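Long-range contacts in cystatin (PDB 6I1M), which probably inhibits papain-like cysteine proteases, as cystatins do, and is a secreted stefin-like member of that superfamily from the liver fluke Fasciola hepatica: residues C66-V71 with V84-V90; F18-I22 with Y53-V57. All coordinates share one frame; numbering follows the deposited sequence.

Contact 1 of 2, residues C66-V71 with V84-V90; sequences CWEVVV and VGTPTRV
Trp67 and Arg89 face one another as a non-hydrogen-bonded pair in the hairpin at one edge of the antiparallel cystatin sheet, where 83-90 is an edge strand within the chain. Arg89 lays its CG 3.6 Å from Trp67 NE1, on an oblique approach to the indole; a second conformer of this arginine is also modelled. Trp67 keeps CG beside its backbone N (chi1 -64°), which brings CD1 and NE1 of the five-membered ring against Arg89 CG and turns NE1 to a water lying in the plane of the ring. Leu26 of helix 12-28 also touches this indole. On the same side, Val69 spreads its two branches over two partners: CG2 meets Pro87 CB at 3.8 Å, and CG1 meets Val84 CG1 at 3.5 Å. On the other face, Val90 CG1 leans on Glu68 CB, and Cys66 forms its disulfide with Cys92 beyond the strand.

Glu68 and Thr88 are joined by a pair of backbone bonds, after which the register slips by one residue around Thr86 and Pro87. A second short ladder follows, pairing Val71 with Val84, and Gly85 N donates to Val70 O. Waters bridge the break: one donates to Glu68 O and Thr86 O and accepts from Thr88 OG1, and another accepts from Val70 N while donating to Thr86 O, 2.7 Å from that oxygen.

Contact 2 of 2, residues F18-I22 with Y53-V57; sequences FQPMI and YKFKV
Tyr53 presents one face of its ring to Phe18, whose CZ sits 3.7 Å from Tyr53 CD1, displaced from the ring centre toward the rim. The two rings are inclined obliquely, at 39°, and their centroids lie 4.7 Å apart. This is where helix 12-28 packs across the antiparallel sheet, the arrangement that defines the cystatin fold; the short segments run at 73° to each other, with side chains bridging the gap between them. Val73, on the neighbouring strand 66-74, touches both Phe18 and Tyr53.

Two residues along, Phe55 meets the CB end of the same phenylalanine. Phe18 CD2 comes to the edge of the Phe55 ring, near its plane, at 3.5 Å from Phe55 CZ, and Phe18 CB and CG also lie close to that ring. Phe18 holds CG beside its backbone N (chi1 -65°), a setting that carries the ring from the helix toward the sheet so that its base meets Phe55 and its far end meets Tyr53. The three rings make one aromatic cluster. Phe55 is shared with the next turn: Ile22, its chain extended, brings CD1 obliquely to the ring, 3.5 Å from Phe55 CD2. Leu40 and Val43 of strand 38-47 also pack on Phe55.

At Val57 the contact becomes purely aliphatic, CG1 meeting Ile22 CG2 at 4.1 Å. Ile22 thus divides its branches between two strand residues. Every touching group is carbon, so the helix is held here by shape and by the exclusion of water, without directional polar bonds between the two segments.

Overall arrangement
Both contacts draw on the same antiparallel sheet, at neighbouring strands: 50-59 in contact 2 lies beside 66-74 in contact 1, and their backbones bond directly, Tyr53 to Val71 and Val57 to Trp67. Contact 2 is the core of the molecule, close to the chain centre and apolar between its two segments. Contact 1, at the sheet's edge, is only partly buried; backbone hydrogen bonds, water bridges and a disulfide accompany its apolar face. That face links the two, since Val69 touches Ile22 and Val71 touches Phe18. The same helix therefore packs over both strands, while Glu68 and Thr88 of the hairpin lie on the opposite face.

Contact 1 of 2, residues C66-V71 with V84-V90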
loop_
_atom_site.group_PDB
_atom_site.type_symbol
_atom_site.label_atom_id
_atom_site.label_comp_id
_atom_site.label_asym_id
_atom_site.label_seq_id
_atom_site.Cartn_x
_atom_site.Cartn_y
_atom_site.Cartn_z
ATOM N N CYS A 66 8.786 5.202 -6.918
ATOM C CA CYS A 66 7.957 4.057 -6.525
ATOM C C CYS A 66 8.331 3.697 -5.094
ATOM O O CYS A 66 9.506 3.869 -4.696
ATOM C CB CYS A 66 8.143 2.877 -7.465
ATOM S SG CYS A 66 7.349 3.138 -9.077
ATOM N N TRP A 67 7.320 3.256 -4.354
ATOM C CA TRP A 67 7.433 2.788 -2.960
ATOM C C TRP A 67 6.746 1.431 -2.844
ATOM O O TRP A 67 5.774 1.148 -3.615
ATOM C CB TRP A 67 6.829 3.809 -2.006
ATOM C CG TRP A 67 7.496 5.151 -1.929
ATOM C CD1 TRP A 67 8.315 5.593 -0.924
ATOM C CD2 TRP A 67 7.277 6.289 -2.783
ATOM N NE1 TRP A 67 8.621 6.915 -1.101
ATOM C CE2 TRP A 67 8.034 7.361 -2.252
ATOM C CE3 TRP A 67 6.549 6.504 -3.960
ATOM C CZ2 TRP A 67 8.069 8.623 -2.846
ATOM C CZ3 TRP A 67 6.590 7.748 -4.553
ATOM C CH2 TRP A 67 7.346 8.789 -4.007
ATOM N N GLU A 68 7.266 0.593 -1.966
ATOM C CA GLU A 68 6.556 -0.618 -1.498
ATOM C C GLU A 68 5.967 -0.279 -0.132
ATOM O O GLU A 68 6.699 0.268 0.702
ATOM C CB GLU A 68 7.521 -1.796 -1.484
ATOM C CG GLU A 68 7.009 -3.002 -0.746
ATOM C CD GLU A 68 8.051 -4.102 -0.704
ATOM O OE1 GLU A 68 8.482 -4.533 -1.811
ATOM O OE2 GLU A 68 8.468 -4.487 0.426
ATOM N N VAL A 69 4.683 -0.566 0.072
ATOM C CA VAL A 69 3.965 -0.253 1.339
ATOM C C VAL A 69 3.095 -1.456 1.674
ATOM O O VAL A 69 2.245 -1.812 0.853
ATOM C CB VAL A 69 3.094 1.010 1.220
ATOM C CG1 VAL A 69 2.578 1.471 2.585
ATOM C CG2 VAL A 69 3.825 2.147 0.517
ATOM N N VAL A 70 3.274 -2.017 2.861
ATOM C CA VAL A 70 2.427 -3.112 3.394
ATOM C C VAL A 70 1.314 -2.531 4.268
ATOM O O VAL A 70 1.603 -1.736 5.158
ATOM C CB VAL A 70 3.277 -4.140 4.150
ATOM C CG1 VAL A 70 2.433 -5.330 4.564
ATOM C CG2 VAL A 70 4.474 -4.580 3.321
ATOM N N VAL A 71 0.066 -2.908 3.984
ATOM C CA VAL A 71 -1.114 -2.599 4.846
ATOM C C VAL A 71 -1.644 -3.916 5.423
ATOM O O VAL A 71 -1.970 -4.805 4.620
ATOM C CB VAL A 71 -2.222 -1.882 4.062
ATOM C CG1 VAL A 71 -3.399 -1.544 4.963
ATOM C CG2 VAL A 71 -1.702 -0.642 3.349
ATOM N N VAL A 84 -1.060 0.822 8.247
ATOM C CA VAL A 84 -0.143 1.060 7.100
ATOM C C VAL A 84 1.293 0.950 7.621
ATOM O O VAL A 84 1.632 1.637 8.605
ATOM C CB VAL A 84 -0.424 2.405 6.407
ATOM C CG1 VAL A 84 0.407 2.534 5.153
ATOM C CG2 VAL A 84 -1.908 2.561 6.070
ATOM N N GLY A 85 2.092 0.095 6.995
ATOM C CA GLY A 85 3.516 -0.077 7.304
ATOM C C GLY A 85 4.342 1.144 6.920
ATOM O O GLY A 85 3.791 2.152 6.407
ATOM N N THR A 86 5.646 1.045 7.123
ATOM C CA THR A 86 6.636 2.053 6.689
ATOM C C THR A 86 6.900 1.907 5.197
ATOM O O THR A 86 7.382 0.863 4.733
ATOM C CB THR A 86 7.936 1.905 7.487
ATOM O OG1 THR A 86 7.568 2.062 8.856
ATOM C CG2 THR A 86 8.967 2.937 7.087
ATOM N N PRO A 87 6.631 2.960 4.381
ATOM C CA PRO A 87 6.976 2.909 2.963
ATOM C C PRO A 87 8.493 2.781 2.759
ATOM O O PRO A 87 9.263 3.347 3.531
ATOM C CB PRO A 87 6.443 4.232 2.417
ATOM C CG PRO A 87 5.369 4.588 3.409
ATOM C CD PRO A 87 5.972 4.221 4.751
ATOM N N THR A 88 8.888 1.961 1.793
ATOM C CA THR A 88 10.298 1.844 1.349
ATOM C C THR A 88 10.375 2.218 -0.137
ATOM O O THR A 88 9.559 1.727 -0.941
ATOM C CB THR A 88 10.836 0.442 1.638
ATOM O OG1 THR A 88 10.453 0.130 2.974
ATOM C CG2 THR A 88 12.334 0.331 1.517
ATOM N N ARG A 89 11.306 3.106 -0.465
ATOM C CA ARG A 89 11.589 3.487 -1.872
ATOM C C ARG A 89 12.093 2.227 -2.579
ATOM O O ARG A 89 12.936 1.514 -1.989
ATOM C CB ARG A 89 12.597 4.640 -1.961
ATOM C CG ARG A 89 12.044 5.996 -1.545
ATOM C CD ARG A 89 12.891 7.199 -1.954
ATOM N NE ARG A 89 14.282 7.075 -1.543
ATOM C CZ ARG A 89 14.709 7.195 -0.290
ATOM N NH1 ARG A 89 13.852 7.454 0.685
ATOM N NH2 ARG A 89 15.991 7.056 -0.013
ATOM N N VAL A 90 11.560 1.961 -3.761
ATOM C CA VAL A 90 12.040 0.853 -4.632
ATOM C C VAL A 90 12.150 1.392 -6.060
ATOM O O VAL A 90 11.566 2.458 -6.349
ATOM C CB VAL A 90 11.121 -0.379 -4.550
ATOM C CG1 VAL A 90 11.162 -1.025 -3.166
ATOM C CG2 VAL A 90 9.698 -0.028 -4.943
HETATM O O HOH W 1 11.753 4.887 -7.225
HETATM O O HOH W 2 10.670 8.870 0.408
HETATM O O HOH W 3 7.880 -1.370 2.596
HETATM O O HOH W 4 5.688 -1.216 4.278
#

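Contact 2 of 2, residues F18-I22 with Y53-V57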
loop_
_atom_site.group_PDB
_atom_site.type_symbol
_atom_site.label_atom_id
_atom_site.label_comp_id
_atom_site.label_asym_id
_atom_site.label_seq_id
_atom_site.Cartn_x
_atom_site.Cartn_y
_atom_site.Cartn_z
ATOM N N PHE A 18 -7.483 1.683 -0.042
ATOM C CA PHE A 18 -6.031 1.661 0.280
ATOM C C PHE A 18 -5.308 2.863 -0.319
ATOM O O PHE A 18 -4.367 3.313 0.314
ATOM C CB PHE A 18 -5.374 0.359 -0.184
ATOM C CG PHE A 18 -5.890 -0.861 0.541
ATOM C CD1 PHE A 18 -5.743 -0.982 1.912
ATOM C CD2 PHE A 18 -6.556 -1.865 -0.147
ATOM C CE1 PHE A 18 -6.254 -2.090 2.583
ATOM C CE2 PHE A 18 -7.037 -2.984 0.514
ATOM C CZ PHE A 18 -6.872 -3.109 1.873
ATOM N N GLN A 19 -5.725 3.389 -1.475
ATOM C CA GLN A 19 -4.959 4.489 -2.119
ATOM C C GLN A 19 -4.922 5.693 -1.182
ATOM O O GLN A 19 -3.840 6.231 -0.976
ATOM C CB GLN A 19 -5.448 4.825 -3.527
ATOM C CG GLN A 19 -4.578 5.865 -4.230
ATOM C CD GLN A 19 -4.865 7.320 -3.944
ATOM O OE1 GLN A 19 -5.616 7.707 -3.044
ATOM N NE2 GLN A 19 -4.252 8.165 -4.754
ATOM N N PRO A 20 -6.031 6.186 -0.577
ATOM C CA PRO A 20 -5.942 7.323 0.349
ATOM C C PRO A 20 -5.186 7.036 1.654
ATOM O O PRO A 20 -4.574 7.948 2.171
ATOM C CB PRO A 20 -7.396 7.623 0.737
ATOM C CG PRO A 20 -8.187 7.056 -0.425
ATOM C CD PRO A 20 -7.438 5.809 -0.825
ATOM N N MET A 21 -5.233 5.797 2.150
ATOM C CA MET A 21 -4.463 5.392 3.357
ATOM C C MET A 21 -2.971 5.500 3.036
ATOM O O MET A 21 -2.211 6.000 3.864
ATOM C CB MET A 21 -4.743 3.950 3.772
ATOM C CG MET A 21 -6.110 3.690 4.331
ATOM S SD MET A 21 -6.171 1.962 4.897
ATOM C CE MET A 21 -7.933 1.661 4.838
ATOM N N ILE A 22 -2.562 5.013 1.875
ATOM C CA ILE A 22 -1.122 4.980 1.479
ATOM C C ILE A 22 -0.631 6.403 1.215
ATOM O O ILE A 22 0.501 6.720 1.644
ATOM C CB ILE A 22 -0.876 4.006 0.321
ATOM C CG1 ILE A 22 -1.244 2.586 0.761
ATOM C CG2 ILE A 22 0.556 4.104 -0.165
ATOM C CD1 ILE A 22 -1.165 1.548 -0.331
ATOM N N TYR A 53 -1.522 -6.743 2.697
ATOM C CA TYR A 53 -1.548 -6.248 1.299
ATOM C C TYR A 53 -0.244 -5.503 1.056
ATOM O O TYR A 53 -0.078 -4.432 1.623
ATOM C CB TYR A 53 -2.723 -5.316 1.043
ATOM C CG TYR A 53 -4.068 -5.966 1.133
ATOM C CD1 TYR A 53 -4.700 -6.102 2.359
ATOM C CD2 TYR A 53 -4.730 -6.408 -0.006
ATOM C CE1 TYR A 53 -5.944 -6.703 2.454
ATOM C CE2 TYR A 53 -5.973 -7.002 0.076
ATOM C CZ TYR A 53 -6.587 -7.149 1.311
ATOM O OH TYR A 53 -7.845 -7.693 1.413
ATOM N N LYS A 54 0.630 -6.069 0.236
ATOM C CA LYS A 54 1.866 -5.392 -0.210
ATOM C C LYS A 54 1.619 -4.749 -1.571
ATOM O O LYS A 54 1.490 -5.473 -2.612
ATOM C CB LYS A 54 3.034 -6.361 -0.303
ATOM C CG LYS A 54 4.374 -5.678 -0.508
ATOM C CD LYS A 54 5.352 -6.605 -1.148
ATOM C CE LYS A 54 5.753 -7.745 -0.251
ATOM N NZ LYS A 54 6.481 -8.777 -1.022
ATOM N N PHE A 55 1.596 -3.427 -1.555
ATOM C CA PHE A 55 1.411 -2.564 -2.741
ATOM C C PHE A 55 2.761 -2.096 -3.268
ATOM O O PHE A 55 3.640 -1.741 -2.499
ATOM C CB PHE A 55 0.556 -1.376 -2.340
ATOM C CG PHE A 55 -0.862 -1.783 -2.087
ATOM C CD1 PHE A 55 -1.706 -2.053 -3.159
ATOM C CD2 PHE A 55 -1.351 -1.884 -0.791
ATOM C CE1 PHE A 55 -3.025 -2.404 -2.935
ATOM C CE2 PHE A 55 -2.679 -2.232 -0.571
ATOM C CZ PHE A 55 -3.503 -2.492 -1.643
ATOM N N LYS A 56 2.891 -2.062 -4.589
ATOM C CA LYS A 56 3.878 -1.204 -5.277
ATOM C C LYS A 56 3.116 0.013 -5.813
ATOM O O LYS A 56 2.153 -0.187 -6.572
ATOM C CB LYS A 56 4.555 -1.994 -6.390
ATOM C CG LYS A 56 5.749 -1.292 -7.000
ATOM C CD LYS A 56 6.453 -2.145 -8.026
ATOM C CE LYS A 56 7.264 -1.321 -9.004
ATOM N NZ LYS A 56 8.686 -1.742 -9.001
ATOM N N VAL A 57 3.515 1.209 -5.387
ATOM C CA VAL A 57 2.824 2.490 -5.701
ATOM C C VAL A 57 3.799 3.381 -6.478
ATOM O O VAL A 57 5.004 3.326 -6.200
ATOM C CB VAL A 57 2.266 3.154 -4.428
ATOM C CG1 VAL A 57 1.406 2.173 -3.636
ATOM C CG2 VAL A 57 3.346 3.752 -3.530
#